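Local coordinates for protein bottromycin amidohydrolase (Streptomyces purpureus, PDB 6I5S) that acts as a zinc-containing, thiazoline-specific amidohydrolase that serves as gatekeeper of bottromycin biosynthesis, probably by cleaving an amide bond of a thiazoline-bearing precursor, at residues A[97-100]-A[101-104]; A[160-163]-A[164-168]; A[188-191]-A[192-196]. All coordinates share one frame; numbering follows the deposited sequence.

Contact 1. Residues A[97-100]-A[101-104]; sequences VSSV and SDLV
Val97 opens a helix N-cap motif by resting its CG1 on the side chain of Leu103, 3.8 Å from CD2. The two side chains cross at about a right angle, and Tyr114 on strand 111-116 touches both. The turn joins strand 84-95 to helix 100-108, directly after the zinc ligands His94 and His96, consistent with the first strand-to-helix connection of an amidohydrolase barrel. Beyond it, the backbone of Val97 is tied to Gln116 and His123. Ser98 contributes mainly its backbone: its N donates to Asp102 OD2 at 2.8 Å, almost straight at 177°, and approaches that oxygen close to the line of its C-O bond. With CG opposite its carbonyl carbon (chi1 -54°), Asp102 turns its carboxylate back to the Ser98-Ser99 backbone. Ser99, the N-cap, sends a second, weak N-H bond to the same OD2, at 3.4 Å, which resembles the half of a capping box in which the third helical residue's carboxylate accepts the N-cap amide. Its carbonyl oxygen in turn receives weak bonds from Asp102 N and Leu103 N. The other carboxylate oxygen, OD1, forms a salt bridge with Arg300, so the buried Asp102 is held through both carboxylate oxygens and probably stays ionised. Val100 points away from the following turn and packs on Leu24, Val25 and Leu28 of helix 23-31. From Val100 on the regular helix runs, with Val104 N bonded to Val100 O at 3.0 Å and Val104 CG2 lying 3.5 Å from that same carbonyl oxygen.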
ATOM      1  N   VAL A  97      -2.781  -8.265   1.493  1.00 29.32           N
ATOM      2  CA  VAL A  97      -2.137  -9.024   2.561  1.00 26.60           C
ATOM      3  C   VAL A  97      -2.873 -10.342   2.697  1.00 30.61           C
ATOM      4  O   VAL A  97      -4.083 -10.361   2.948  1.00 31.02           O
ATOM      5  CB  VAL A  97      -2.164  -8.226   3.851  1.00 27.96           C
ATOM      6  CG1 VAL A  97      -1.779  -9.115   5.021  1.00 32.08           C
ATOM      7  CG2 VAL A  97      -1.236  -7.029   3.678  1.00 27.39           C
ATOM      8  N   SER A  98      -2.138 -11.449   2.499  1.00 24.79           N
ATOM      9  CA  SER A  98      -2.661 -12.800   2.557  1.00 24.39           C
ATOM     10  C   SER A  98      -1.907 -13.688   3.532  1.00 30.04           C
ATOM     11  O   SER A  98      -2.354 -14.813   3.792  1.00 30.93           O
ATOM     12  CB  SER A  98      -2.621 -13.459   1.164  1.00 37.79           C
ATOM     13  OG  SER A  98      -3.496 -12.786   0.301  1.00 66.38           O
ATOM     14  N   SER A  99      -0.797 -13.211   4.074  1.00 28.60           N
ATOM     15  CA  SER A  99       0.018 -14.021   4.978  1.00 31.27           C
ATOM     16  C   SER A  99       0.814 -13.124   5.915  1.00 27.52           C
ATOM     17  O   SER A  99       1.020 -11.927   5.675  1.00 28.60           O
ATOM     18  CB  SER A  99       1.000 -14.942   4.221  1.00 39.15           C
ATOM     19  OG  SER A  99       2.041 -14.192   3.712  1.00 45.01           O
ATOM     20  N   VAL A 100       1.240 -13.729   7.027  1.00 28.39           N
ATOM     21  CA  VAL A 100       2.108 -13.008   7.956  1.00 25.78           C
ATOM     22  C   VAL A 100       3.419 -12.580   7.292  1.00 27.94           C
ATOM     23  O   VAL A 100       4.008 -11.571   7.692  1.00 27.88           O
ATOM     24  CB  VAL A 100       2.358 -13.876   9.205  1.00 29.05           C
ATOM     25  CG1 VAL A 100       3.062 -15.159   8.829  1.00 29.10           C
ATOM     26  CG2 VAL A 100       3.164 -13.111  10.236  1.00 32.04           C
ATOM     27  N   SER A 101       3.867 -13.290   6.252  1.00 25.32           N
ATOM     28  CA  SER A 101       5.034 -12.842   5.487  1.00 27.27           C
ATOM     29  C   SER A 101       4.840 -11.427   4.961  1.00 26.57           C
ATOM     30  O   SER A 101       5.762 -10.608   4.981  1.00 29.21           O
ATOM     31  CB  SER A 101       5.291 -13.830   4.357  1.00 38.97           C
ATOM     32  OG  SER A 101       6.318 -13.352   3.517  1.00 48.08           O
ATOM     33  N   ASP A 102       3.659 -11.134   4.412  1.00 29.21           N
ATOM     34  CA  ASP A 102       3.369  -9.787   3.932  1.00 27.89           C
ATOM     35  C   ASP A 102       3.429  -8.764   5.059  1.00 28.64           C
ATOM     36  O   ASP A 102       3.899  -7.642   4.858  1.00 27.85           O
ATOM     37  CB  ASP A 102       1.980  -9.740   3.291  1.00 24.68           C
ATOM     38  CG  ASP A 102       1.776 -10.775   2.211  1.00 34.19           C
ATOM     39  OD1 ASP A 102       2.764 -11.260   1.625  1.00 34.34           O
ATOM     40  OD2 ASP A 102       0.594 -11.083   1.865  1.00 32.27           O
ATOM     41  N   LEU A 103       2.877  -9.100   6.231  1.00 25.78           N
ATOM     42  CA  LEU A 103       2.855  -8.157   7.337  1.00 28.79           C
ATOM     43  C   LEU A 103       4.276  -7.792   7.761  1.00 26.71           C
ATOM     44  O   LEU A 103       4.590  -6.620   8.005  1.00 27.46           O
ATOM     45  CB  LEU A 103       2.060  -8.765   8.507  1.00 28.52           C
ATOM     46  CG  LEU A 103       0.535  -8.987   8.275  1.00 27.53           C
ATOM     47  CD1 LEU A 103      -0.043  -9.740   9.448  1.00 32.55           C
ATOM     48  CD2 LEU A 103      -0.158  -7.667   8.101  1.00 29.82           C
ATOM     49  N   VAL A 104       5.159  -8.786   7.820  1.00 27.80           N
ATOM     50  CA  VAL A 104       6.551  -8.535   8.188  1.00 28.11           C
ATOM     51  C   VAL A 104       7.263  -7.710   7.133  1.00 26.58           C
ATOM     52  O   VAL A 104       7.986  -6.764   7.463  1.00 28.65           O
ATOM     53  CB  VAL A 104       7.279  -9.870   8.470  1.00 29.26           C
ATOM     54  CG1 VAL A 104       8.792  -9.581   8.645  1.00 27.70           C
ATOM     55  CG2 VAL A 104       6.695 -10.578   9.726  1.00 28.62           C
TER

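Contact 2. Residues A[160-163]-A[164-168]; sequences IVSG and MRDVA
Val161 and Asp166 run alongside in opposing senses at the start of helix 164-177, Val161 CG1 lying 3.5 Å from Asp166 CB. The same methyl meets Val167 at about a right angle, with Val161 CG1 to Val167 CG2 at 3.3 Å, closer than two methyls normally approach. Both valines also pack on Val192 of helix 190-203, so the turn is pinned to its neighbour from the apolar side. On the polar side Asp166 folds back over the turn, its CG beside its own backbone N (chi1 -66°). Its OD2 uses the anti lone pair to accept Ser162 N at 2.9 Å, and a weak bond from Ser162 OG at 3.3 Å joins it. Gly163 is the N-cap residue, and its O accepts Val167 N at 3.1 Å. With an alanine in place of this aspartate, Ser162 N and OG would probably lose their shared acceptor, and the loop before the helix would be less firmly fixed. The carboxylate, three residues after the N-cap, thus takes both the N-H and the hydroxyl of the loop serine close to the amino end of the helix, where the helix dipole would probably favour its negative charge.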
ATOM      1  N   ILE A 160     -21.690 -10.314  -5.897  1.00 29.49           N
ATOM      2  CA  ILE A 160     -22.423  -9.832  -7.053  1.00 28.44           C
ATOM      3  C   ILE A 160     -23.647  -9.061  -6.601  1.00 36.91           C
ATOM      4  O   ILE A 160     -24.527  -9.591  -5.895  1.00 33.08           O
ATOM      5  CB  ILE A 160     -22.813 -10.981  -7.990  1.00 34.78           C
ATOM      6  CG1 ILE A 160     -21.583 -11.793  -8.409  1.00 37.02           C
ATOM      7  CG2 ILE A 160     -23.538 -10.420  -9.179  1.00 35.91           C
ATOM      8  CD1 ILE A 160     -20.502 -10.989  -9.074  1.00 45.18           C
ATOM      9  N   VAL A 161     -23.716  -7.807  -7.027  1.00 27.87           N
ATOM     10  CA  VAL A 161     -24.798  -6.896  -6.665  1.00 29.25           C
ATOM     11  C   VAL A 161     -25.510  -6.503  -7.954  1.00 32.02           C
ATOM     12  O   VAL A 161     -24.875  -6.052  -8.915  1.00 34.43           O
ATOM     13  CB  VAL A 161     -24.260  -5.678  -5.895  1.00 32.60           C
ATOM     14  CG1 VAL A 161     -25.304  -4.701  -5.579  1.00 59.78           C
ATOM     15  CG2 VAL A 161     -23.549  -6.147  -4.599  1.00 36.25           C
ATOM     16  N   SER A 162     -26.814  -6.717  -7.999  1.00 32.76           N
ATOM     17  CA  SER A 162     -27.586  -6.361  -9.180  1.00 38.12           C
ATOM     18  C   SER A 162     -28.852  -5.577  -8.851  1.00 39.07           C
ATOM     19  O   SER A 162     -29.683  -5.355  -9.747  1.00 36.58           O
ATOM     20  CB  SER A 162     -27.918  -7.625  -9.951  1.00 44.85           C
ATOM     21  OG  SER A 162     -28.831  -8.391  -9.223  1.00 49.77           O
ATOM     22  N   GLY A 163     -29.025  -5.131  -7.615  1.00 36.71           N
ATOM     23  CA  GLY A 163     -30.197  -4.362  -7.235  1.00 43.61           C
ATOM     24  C   GLY A 163     -30.004  -3.783  -5.848  1.00 39.05           C
ATOM     25  O   GLY A 163     -28.985  -3.995  -5.208  1.00 33.63           O
ATOM     26  N   MET A 164     -31.046  -3.090  -5.373  1.00 38.83           N
ATOM     27  CA  MET A 164     -30.976  -2.331  -4.126  1.00 48.17           C
ATOM     28  C   MET A 164     -30.825  -3.258  -2.926  1.00 44.25           C
ATOM     29  O   MET A 164     -30.071  -2.967  -1.983  1.00 39.26           O
ATOM     30  CB  MET A 164     -32.227  -1.459  -3.973  1.00 74.55           C
ATOM     31  CG  MET A 164     -32.159  -0.103  -4.673  1.00115.43           C
ATOM     32  SD  MET A 164     -33.785   0.620  -5.057  1.00115.41           S
ATOM     33  CE  MET A 164     -33.345   2.334  -5.362  1.00124.47           C
ATOM     34  N   ARG A 165     -31.500  -4.399  -2.957  1.00 38.12           N
ATOM     35  CA  ARG A 165     -31.411  -5.310  -1.811  1.00 41.31           C
ATOM     36  C   ARG A 165     -30.009  -5.871  -1.668  1.00 39.49           C
ATOM     37  O   ARG A 165     -29.497  -6.001  -0.549  1.00 32.41           O
ATOM     38  CB  ARG A 165     -32.417  -6.455  -1.938  1.00 68.27           C
ATOM     39  CG  ARG A 165     -32.344  -7.407  -0.739  1.00 96.49           C
ATOM     40  CD  ARG A 165     -33.542  -8.310  -0.610  1.00102.08           C
ATOM     41  NE  ARG A 165     -33.658  -8.812   0.756  1.00105.48           N
ATOM     42  CZ  ARG A 165     -34.338  -8.211   1.729  1.00 88.74           C
ATOM     43  NH1 ARG A 165     -34.998  -7.074   1.502  1.00 69.88           N
ATOM     44  NH2 ARG A 165     -34.371  -8.759   2.934  1.00 92.54           N
ATOM     45  N   ASP A 166     -29.364  -6.204  -2.794  1.00 33.06           N
ATOM     46  CA  ASP A 166     -27.984  -6.648  -2.738  1.00 30.20           C
ATOM     47  C   ASP A 166     -27.085  -5.555  -2.162  1.00 32.35           C
ATOM     48  O   ASP A 166     -26.157  -5.849  -1.390  1.00 31.40           O
ATOM     49  CB  ASP A 166     -27.483  -7.031  -4.132  1.00 34.19           C
ATOM     50  CG  ASP A 166     -28.189  -8.244  -4.715  1.00 43.98           C
ATOM     51  OD1 ASP A 166     -28.707  -9.090  -3.932  1.00 43.85           O
ATOM     52  OD2 ASP A 166     -28.211  -8.334  -5.977  1.00 36.77           O
ATOM     53  N   VAL A 167     -27.307  -4.286  -2.573  1.00 32.63           N
ATOM     54  CA  VAL A 167     -26.518  -3.173  -2.033  1.00 35.73           C
ATOM     55  C   VAL A 167     -26.732  -3.054  -0.521  1.00 29.02           C
ATOM     56  O   VAL A 167     -25.792  -2.830   0.252  1.00 31.47           O
ATOM     57  CB  VAL A 167     -26.876  -1.851  -2.747  1.00 45.87           C
ATOM     58  CG1 VAL A 167     -26.307  -0.624  -1.981  1.00 41.62           C
ATOM     59  CG2 VAL A 167     -26.323  -1.845  -4.198  1.00 40.40           C
ATOM     60  N   ALA A 168     -27.968  -3.157  -0.088  1.00 29.82           N
ATOM     61  CA  ALA A 168     -28.260  -3.019   1.341  1.00 33.45           C
ATOM     62  C   ALA A 168     -27.505  -4.068   2.160  1.00 34.57           C
ATOM     63  O   ALA A 168     -27.031  -3.782   3.274  1.00 29.78           O
ATOM     64  CB  ALA A 168     -29.780  -3.117   1.534  1.00 34.80           C
TER

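Contact 3. Residues A[188-191]-A[192-196]; sequences VERP and VFEAL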
ATOM      1  N   VAL A 188     -19.880  -3.339 -12.224  1.00 29.49           N
ATOM      2  CA  VAL A 188     -21.057  -2.814 -11.531  1.00 29.19           C
ATOM      3  C   VAL A 188     -21.876  -1.991 -12.509  1.00 27.94           C
ATOM      4  O   VAL A 188     -21.357  -1.090 -13.171  1.00 29.66           O
ATOM      5  CB  VAL A 188     -20.655  -1.975 -10.312  1.00 26.16           C
ATOM      6  CG1 VAL A 188     -21.944  -1.413  -9.630  1.00 28.45           C
ATOM      7  CG2 VAL A 188     -19.923  -2.846  -9.307  1.00 27.82           C
ATOM      8  N   GLU A 189     -23.176  -2.276 -12.570  1.00 29.85           N
ATOM      9  CA  GLU A 189     -24.039  -1.567 -13.505  1.00 30.87           C
ATOM     10  C   GLU A 189     -24.268  -0.130 -13.032  1.00 29.76           C
ATOM     11  O   GLU A 189     -24.263   0.160 -11.835  1.00 31.70           O
ATOM     12  CB  GLU A 189     -25.377  -2.305 -13.640  1.00 32.13           C
ATOM     13  CG  GLU A 189     -25.275  -3.648 -14.335  1.00 37.58           C
ATOM     14  CD  GLU A 189     -26.387  -4.651 -13.966  1.00 63.15           C
ATOM     15  OE1 GLU A 189     -26.679  -4.879 -12.752  1.00 57.18           O
ATOM     16  OE2 GLU A 189     -26.958  -5.231 -14.910  1.00 73.10           O
ATOM     17  N   ARG A 190     -24.573   0.769 -13.988  1.00 31.51           N
ATOM     18  CA  ARG A 190     -24.670   2.182 -13.633  1.00 32.54           C
ATOM     19  C   ARG A 190     -25.758   2.468 -12.598  1.00 30.78           C
ATOM     20  O   ARG A 190     -25.479   3.199 -11.634  1.00 32.94           O
ATOM     21  CB  ARG A 190     -24.917   3.030 -14.898  1.00 34.00           C
ATOM     22  CG  ARG A 190     -24.824   4.538 -14.625  1.00 37.04           C
ATOM     23  CD  ARG A 190     -25.600   5.403 -15.637  1.00 45.66           C
ATOM     24  NE  ARG A 190     -27.035   5.090 -15.573  1.00 64.92           N
ATOM     25  CZ  ARG A 190     -27.701   4.392 -16.493  1.00 80.11           C
ATOM     26  NH1 ARG A 190     -27.079   3.943 -17.586  1.00100.59           N
ATOM     27  NH2 ARG A 190     -29.002   4.145 -16.316  1.00 54.08           N
ATOM     28  N   PRO A 191     -26.996   1.991 -12.747  1.00 29.95           N
ATOM     29  CA  PRO A 191     -28.033   2.280 -11.726  1.00 32.12           C
ATOM     30  C   PRO A 191     -27.681   1.724 -10.344  1.00 35.91           C
ATOM     31  O   PRO A 191     -28.044   2.294  -9.291  1.00 33.97           O
ATOM     32  CB  PRO A 191     -29.286   1.612 -12.310  1.00 32.18           C
ATOM     33  CG  PRO A 191     -28.985   1.148 -13.605  1.00 39.59           C
ATOM     34  CD  PRO A 191     -27.516   1.177 -13.866  1.00 36.31           C
ATOM     35  N   VAL A 192     -27.016   0.574 -10.326  1.00 29.42           N
ATOM     36  CA  VAL A 192     -26.576  -0.021  -9.081  1.00 27.55           C
ATOM     37  C   VAL A 192     -25.473   0.813  -8.438  1.00 28.79           C
ATOM     38  O   VAL A 192     -25.514   1.059  -7.224  1.00 30.87           O
ATOM     39  CB  VAL A 192     -26.170  -1.484  -9.322  1.00 31.91           C
ATOM     40  CG1 VAL A 192     -25.656  -2.109  -8.036  1.00 30.12           C
ATOM     41  CG2 VAL A 192     -27.365  -2.309  -9.856  1.00 36.53           C
ATOM     42  N   PHE A 193     -24.487   1.272  -9.226  1.00 28.67           N
ATOM     43  CA  PHE A 193     -23.466   2.169  -8.711  1.00 30.01           C
ATOM     44  C   PHE A 193     -24.102   3.415  -8.093  1.00 27.41           C
ATOM     45  O   PHE A 193     -23.713   3.858  -7.004  1.00 30.48           O
ATOM     46  CB  PHE A 193     -22.478   2.528  -9.816  1.00 28.67           C
ATOM     47  CG  PHE A 193     -21.418   3.488  -9.386  1.00 26.00           C
ATOM     48  CD1 PHE A 193     -20.249   3.022  -8.820  1.00 28.81           C
ATOM     49  CD2 PHE A 193     -21.612   4.839  -9.529  1.00 32.84           C
ATOM     50  CE1 PHE A 193     -19.255   3.933  -8.445  1.00 29.63           C
ATOM     51  CE2 PHE A 193     -20.642   5.748  -9.176  1.00 32.70           C
ATOM     52  CZ  PHE A 193     -19.478   5.309  -8.616  1.00 27.80           C
ATOM     53  N   GLU A 194     -25.064   4.019  -8.792  1.00 31.85           N
ATOM     54  CA  GLU A 194     -25.644   5.270  -8.298  1.00 35.09           C
ATOM     55  C   GLU A 194     -26.333   5.063  -6.976  1.00 35.42           C
ATOM     56  O   GLU A 194     -26.239   5.915  -6.070  1.00 35.15           O
ATOM     57  CB  GLU A 194     -26.653   5.849  -9.312  1.00 34.55           C
ATOM     58  CG  GLU A 194     -26.012   6.371 -10.565  1.00 40.55           C
ATOM     59  CD  GLU A 194     -26.996   6.792 -11.655  1.00 39.94           C
ATOM     60  OE1 GLU A 194     -28.247   6.710 -11.509  1.00 38.47           O
ATOM     61  OE2 GLU A 194     -26.481   7.222 -12.717  1.00 38.65           O
ATOM     62  N   ALA A 195     -27.079   3.959  -6.862  1.00 33.30           N
ATOM     63  CA  ALA A 195     -27.731   3.633  -5.599  1.00 39.48           C
ATOM     64  C   ALA A 195     -26.710   3.347  -4.500  1.00 28.51           C
ATOM     65  O   ALA A 195     -26.915   3.766  -3.351  1.00 33.67           O
ATOM     66  CB  ALA A 195     -28.660   2.443  -5.770  1.00 32.86           C
ATOM     67  N   LEU A 196     -25.624   2.637  -4.841  1.00 29.41           N
ATOM     68  CA  LEU A 196     -24.590   2.278  -3.868  1.00 36.31           C
ATOM     69  C   LEU A 196     -23.902   3.514  -3.328  1.00 32.73           C
ATOM     70  O   LEU A 196     -23.759   3.671  -2.111  1.00 30.43           O
ATOM     71  CB  LEU A 196     -23.559   1.366  -4.526  1.00 30.69           C
ATOM     72  CG  LEU A 196     -22.290   1.043  -3.742  1.00 34.83           C
ATOM     73  CD1 LEU A 196     -22.669   0.286  -2.511  1.00 38.34           C
ATOM     74  CD2 LEU A 196     -21.413   0.211  -4.611  1.00 42.19           C
TER
HETATM   75  O   HOH W   1     -29.326   4.869 -13.206  1.00 37.37           O
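A water links Arg190 and Glu194 one turn apart on helix 190-203: it donates to Glu194 OE1 at 2.7 Å and accepts from Arg190 NH2 at 3.2 Å. They belong to the start of the helix, whose N-cap is Glu189: its O takes Phe193 N at 2.8 Å in a nearly straight bond, and Arg190 O and Pro191 O accept the next two amides, Glu194 N and Ala195 N. The side chains of Arg190 and Glu194 lie side by side and point the same way, their guanidinium and carboxylate planes 52° apart. Glu194 OE2 comes to the edge of the guanidinium, near its plane, in a long salt bridge with Arg190 NE at 3.6 Å, while Pro191 CD lies above one face, displaced toward the rim. The bend of the arginine chain at chi3 (62°) folds the guanidinium round to this position. On the inner side Val188 and Phe193 form a hydrophobic staple, the residue before the cap touching the fourth helical residue through its CB. They cross at about a right angle; the ring itself leads away, and the phenylalanine side chain meets Val215. Val188 CG1 lies 4.0 Å from Phe193 CB and 4.1 Å from Val192 CG1.

All three contacts are first turns of helices, met along the chain in the order 97-104, 160-168, 188-196. Contact 1 stands apart, its centre about 32 Å from that of contact 2 and about 33 Å from that of contact 3, at the start of helix 100-108 beyond strand 84-95. Contacts 2 and 3 are only about 9 Å apart between centres and share packing, which Val167 CG1 extends to Leu196 CD1 at 3.8 Å; together they join two neighbouring helices, 164-177 and 190-203, at the periphery. The carboxylated lysine Xaa183, which bridges both zinc sites, lies between them in sequence. Contact 1 starts right after the zinc ligand His96, and contact 3 five residues after Xaa183.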